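Local coordinates for protein putative hydrolase (Bacteroides ovatus, PDB 4HBS) that probably acts as a hydrolase on a substrate not yet established, its chain folded as a five-bladed beta-propeller, at residues A[105-108]-A[109-112]. Numbering follows the deposited sequence.
Sequences GEKD and ENLV
The flat carboxamide of Asn110 lies with one face over the backbone of Gly105, whose CA is 3.8 Å from Asn110 CG, while the other face is turned toward Glu109 CG. At one end of the amide, Asn110 OD1 accepts a hydrogen bond from Lys107 N at 3.1 Å, with the donor tilted 22° from the carbonyl plane; at the other, ND2 donates to Thr103 OG1. With CG beside its own backbone N (chi1 -62°), the side chain folds back over the turn to make this link. Gly105 sits at phi 150°, a backbone shape that suits a residue with no CB to press on the carbonyl O before it. The backbone answers in the reverse sense: Asn110 N donates to Lys107 O at 3.0 Å, and one residue on, Leu111 N repeats this to Asp108 O at 3.0 Å. These successive i to i+3 bonds define a short 3-10 turn that ends the loop between strands 98-102 and 111-113, antiparallel neighbours in a four-stranded blade of the propeller. Were Asn110 cut back to an alanine, Lys107 N and Thr103 OG1 would probably lose the amide that bonds both, leaving the preceding loop less firmly tied to the turn. The Asp108 side chain is set roughly perpendicular to that of Leu111, OD1 4.0 Å from Leu111 CD1; aspartate suits this place because its carboxylate pairs with Arg51 in a salt bridge, whereas the leucine is buried against Met100 and Gln102. On the exposed flank, Lys107 CB touches Glu109 CG at 3.8 Å, while the lysine end leads away, its NZ near the like charge of Lys44.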
ATOM      1  N   GLY A 105      -8.605  15.649 -11.560  1.00 58.28           N
ATOM      2  CA  GLY A 105      -7.880  16.290 -12.662  1.00 58.39           C
ATOM      3  C   GLY A 105      -6.850  15.411 -13.348  1.00 61.12           C
ATOM      4  O   GLY A 105      -6.723  15.450 -14.573  1.00 61.85           O
ATOM      5  N   GLU A 106      -6.083  14.640 -12.551  1.00 55.22           N
ATOM      6  CA  GLU A 106      -5.033  13.710 -13.000  1.00 53.05           C
ATOM      7  C   GLU A 106      -3.846  14.402 -13.748  1.00 57.50           C
ATOM      8  O   GLU A 106      -3.207  13.793 -14.622  1.00 57.24           O
ATOM      9  CB  GLU A 106      -5.622  12.561 -13.823  1.00 53.77           C
ATOM     10  CG  GLU A 106      -6.458  11.626 -12.982  1.00 56.04           C
ATOM     11  CD  GLU A 106      -6.975  10.432 -13.750  1.00 73.56           C
ATOM     12  OE1 GLU A 106      -7.204  10.557 -14.977  1.00 67.44           O
ATOM     13  OE2 GLU A 106      -7.177   9.372 -13.114  1.00 65.23           O
ATOM     14  N   LYS A 107      -3.508  15.633 -13.325  1.00 54.04           N
ATOM     15  CA  LYS A 107      -2.333  16.383 -13.781  1.00 53.66           C
ATOM     16  C   LYS A 107      -1.400  16.487 -12.532  1.00 55.92           C
ATOM     17  O   LYS A 107      -1.870  16.214 -11.429  1.00 54.87           O
ATOM     18  CB  LYS A 107      -2.745  17.764 -14.354  1.00 57.66           C
ATOM     19  CG  LYS A 107      -3.814  17.737 -15.473  1.00 66.16           C
ATOM     20  CD  LYS A 107      -3.388  16.975 -16.758  1.00 76.45           C
ATOM     21  CE  LYS A 107      -4.379  15.894 -17.195  1.00 88.97           C
ATOM     22  NZ  LYS A 107      -3.809  14.969 -18.224  1.00 92.30           N
ATOM     23  N   ASP A 108      -0.102  16.834 -12.674  1.00 51.70           N
ATOM     24  CA  ASP A 108       0.784  16.907 -11.496  1.00 50.28           C
ATOM     25  C   ASP A 108       0.311  17.936 -10.496  1.00 55.99           C
ATOM     26  O   ASP A 108       0.468  17.734  -9.292  1.00 55.64           O
ATOM     27  CB  ASP A 108       2.235  17.208 -11.863  1.00 52.18           C
ATOM     28  CG  ASP A 108       3.187  16.794 -10.742  1.00 65.39           C
ATOM     29  OD1 ASP A 108       3.530  15.569 -10.659  1.00 63.59           O
ATOM     30  OD2 ASP A 108       3.519  17.663  -9.890  1.00 72.04           O
ATOM     31  N   GLU A 109      -0.269  19.043 -10.991  1.00 54.47           N
ATOM     32  CA  GLU A 109      -0.856  20.093 -10.153  1.00 55.23           C
ATOM     33  C   GLU A 109      -1.876  19.524  -9.152  1.00 58.95           C
ATOM     34  O   GLU A 109      -2.111  20.151  -8.121  1.00 60.03           O
ATOM     35  CB  GLU A 109      -1.524  21.203 -11.014  1.00 58.64           C
ATOM     36  CG  GLU A 109      -2.554  20.725 -12.035  1.00 72.42           C
ATOM     37  CD  GLU A 109      -3.192  21.782 -12.925  1.00102.88           C
ATOM     38  OE1 GLU A 109      -2.817  22.974 -12.822  1.00106.26           O
ATOM     39  OE2 GLU A 109      -4.060  21.407 -13.747  1.00 98.06           O
ATOM     40  N   ASN A 110      -2.487  18.353  -9.457  1.00 53.82           N
ATOM     41  CA  ASN A 110      -3.483  17.728  -8.596  1.00 52.95           C
ATOM     42  C   ASN A 110      -2.872  16.883  -7.475  1.00 55.73           C
ATOM     43  O   ASN A 110      -3.586  16.568  -6.533  1.00 56.23           O
ATOM     44  CB  ASN A 110      -4.440  16.892  -9.417  1.00 51.84           C
ATOM     45  CG  ASN A 110      -5.207  17.720 -10.423  1.00 63.27           C
ATOM     46  OD1 ASN A 110      -4.884  17.757 -11.617  1.00 52.74           O
ATOM     47  ND2 ASN A 110      -6.205  18.453  -9.951  1.00 51.47           N
ATOM     48  N   LEU A 111      -1.582  16.524  -7.548  1.00 50.32           N
ATOM     49  CA  LEU A 111      -0.918  15.786  -6.475  1.00 48.06           C
ATOM     50  C   LEU A 111      -0.480  16.805  -5.422  1.00 51.62           C
ATOM     51  O   LEU A 111       0.555  17.444  -5.601  1.00 52.68           O
ATOM     52  CB  LEU A 111       0.293  14.997  -7.023  1.00 46.85           C
ATOM     53  CG  LEU A 111       0.029  14.025  -8.183  1.00 51.16           C
ATOM     54  CD1 LEU A 111       1.257  13.169  -8.452  1.00 49.86           C
ATOM     55  CD2 LEU A 111      -1.174  13.130  -7.911  1.00 53.43           C
ATOM     56  N   VAL A 112      -1.289  17.010  -4.366  1.00 46.70           N
ATOM     57  CA  VAL A 112      -0.994  18.004  -3.318  1.00 46.75           C
ATOM     58  C   VAL A 112      -0.160  17.357  -2.200  1.00 49.94           C
ATOM     59  O   VAL A 112      -0.718  16.811  -1.248  1.00 49.14           O
ATOM     60  CB  VAL A 112      -2.292  18.652  -2.768  1.00 51.39           C
ATOM     61  CG1 VAL A 112      -1.969  19.767  -1.779  1.00 51.63           C
ATOM     62  CG2 VAL A 112      -3.153  19.185  -3.918  1.00 52.58           C
TER